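E3 ubiquitin-protein ligase TRIM65 (Homo sapiens, PDB 7JL4) ubiquitinates target proteins as a RING-type E3 ligase in innate immunity, autophagy and microRNA control, and is represented here by its C-terminal PRY-SPRY domain. Local coordinates at residues S80-V84 and C115-D119. Sequence-based numbering, arbitrary orientation.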
loop_
_atom_site.group_PDB
_atom_site.type_symbol
_atom_site.label_atom_id
_atom_site.label_comp_id
_atom_site.label_asym_id
_atom_site.label_seq_id
_atom_site.Cartn_x
_atom_site.Cartn_y
_atom_site.Cartn_z
ATOM N N SER A 80 2.580 7.966 -8.358
ATOM C CA SER A 80 3.049 8.810 -9.465
ATOM C C SER A 80 3.255 8.018 -10.748
ATOM O O SER A 80 3.328 8.624 -11.829
ATOM C CB SER A 80 4.374 9.513 -9.134
ATOM O OG SER A 80 5.416 8.566 -8.895
ATOM N N ASP A 81 3.373 6.696 -10.650
ATOM C CA ASP A 81 3.809 5.850 -11.761
ATOM C C ASP A 81 3.618 4.402 -11.330
ATOM O O ASP A 81 3.295 4.125 -10.173
ATOM C CB ASP A 81 5.271 6.112 -12.109
ATOM C CG ASP A 81 5.659 5.628 -13.510
ATOM O OD1 ASP A 81 4.801 5.107 -14.268
ATOM O OD2 ASP A 81 6.845 5.806 -13.845
ATOM N N HIS A 82 3.841 3.477 -12.272
ATOM C CA HIS A 82 3.851 2.060 -11.936
ATOM C C HIS A 82 5.125 1.715 -11.166
ATOM O O HIS A 82 6.026 2.541 -11.000
ATOM C CB HIS A 82 3.758 1.202 -13.197
ATOM C CG HIS A 82 4.878 1.451 -14.161
ATOM N ND1 HIS A 82 6.174 1.061 -13.902
ATOM C CD2 HIS A 82 4.908 2.099 -15.347
ATOM C CE1 HIS A 82 6.952 1.434 -14.905
ATOM N NE2 HIS A 82 6.208 2.063 -15.795
ATOM N N SER A 83 5.220 0.439 -10.779
ATOM C CA SER A 83 6.314 -0.111 -9.973
ATOM C C SER A 83 6.215 0.379 -8.526
ATOM O O SER A 83 7.155 0.937 -7.959
ATOM C CB SER A 83 7.676 0.194 -10.580
ATOM O OG SER A 83 7.688 -0.222 -11.946
ATOM N N VAL A 84 5.036 0.182 -7.945
ATOM C CA VAL A 84 4.802 0.336 -6.518
ATOM C C VAL A 84 4.010 -0.874 -6.047
ATOM O O VAL A 84 3.327 -1.539 -6.835
ATOM C CB VAL A 84 4.052 1.656 -6.195
ATOM C CG1 VAL A 84 4.855 2.860 -6.704
ATOM C CG2 VAL A 84 2.672 1.660 -6.821
ATOM N N CYS A 115 0.946 -5.401 -6.457
ATOM C CA CYS A 115 2.013 -4.650 -7.103
ATOM C C CYS A 115 1.537 -4.183 -8.482
ATOM O O CYS A 115 0.981 -4.969 -9.257
ATOM C CB CYS A 115 3.277 -5.511 -7.183
ATOM S SG CYS A 115 4.608 -4.748 -8.174
ATOM N N VAL A 116 1.697 -2.893 -8.760
ATOM C CA VAL A 116 1.293 -2.313 -10.030
ATOM C C VAL A 116 2.516 -2.304 -10.937
ATOM O O VAL A 116 3.536 -1.690 -10.616
ATOM C CB VAL A 116 0.737 -0.898 -9.838
ATOM C CG1 VAL A 116 0.274 -0.310 -11.157
ATOM C CG2 VAL A 116 -0.399 -0.951 -8.828
ATOM N N GLN A 117 2.428 -2.985 -12.061
ATOM C CA GLN A 117 3.553 -3.044 -12.993
ATOM C C GLN A 117 3.204 -2.292 -14.264
ATOM O O GLN A 117 2.078 -1.812 -14.429
ATOM C CB GLN A 117 3.906 -4.497 -13.287
ATOM C CG GLN A 117 4.545 -5.209 -12.117
ATOM C CD GLN A 117 4.725 -6.695 -12.390
ATOM O OE1 GLN A 117 3.913 -7.316 -13.089
ATOM N NE2 GLN A 117 5.819 -7.260 -11.893
ATOM N N GLU A 118 4.184 -2.219 -15.183
ATOM C CA GLU A 118 4.001 -1.487 -16.432
ATOM C C GLU A 118 2.732 -1.917 -17.145
ATOM O O GLU A 118 1.949 -1.081 -17.610
ATOM C CB GLU A 118 5.189 -1.722 -17.366
ATOM C CG GLU A 118 6.504 -1.085 -16.977
ATOM C CD GLU A 118 7.287 -1.902 -15.955
ATOM O OE1 GLU A 118 8.456 -1.518 -15.692
ATOM O OE2 GLU A 118 6.720 -2.875 -15.376
ATOM N N ASP A 119 2.526 -3.232 -17.260
ATOM C CA ASP A 119 1.479 -3.753 -18.129
ATOM C C ASP A 119 0.690 -4.875 -17.464
ATOM O O ASP A 119 0.069 -5.683 -18.166
ATOM C CB ASP A 119 2.084 -4.254 -19.457
HETATM O O HOH W 1 9.896 -0.502 -13.781
HETATM O O HOH W 2 6.924 -2.877 -12.418
#
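Glu-118 lays its CG over one face of the His-82 imidazole, 3.5 Å from the ring centroid in a CH-pi contact displaced toward the CE1 and NE2 rim. A bend at chi2 (83°) carries the carboxylate out past the CE1 rim, toward the Ser-83 side, its plane turned 37° from the imidazole. The carboxylate reaches Ser-83 OG through two waters, one on OE1 at 2.6 Å and the other on OE2 at 3.0 Å. Ser-83 OG also lies in the plane of the imidazole, hydrogen-bonded to His-82 ND1 at 2.8 Å, which fixes the rotation of the ring. An alanine in place of His-82 would probably leave Glu-118 CG without its flat support and deprive Ser-83 OG of a partner. Beneath, Ser-83 and Val-84 both face Val-116 in a G1 beta bulge, where strands 84-89 and 111-116 pair antiparallel in one sheet of the SPRY beta-sandwich. Ser-83 N gives a bent bond to Val-116 O (2.7 Å), and Val-116 N a straighter one to Val-84 O (2.9 Å). Farther out, Asp-81 CG lies over the opposite face of the imidazole, and Arg-184 NE hydrogen-bonds His-82 O.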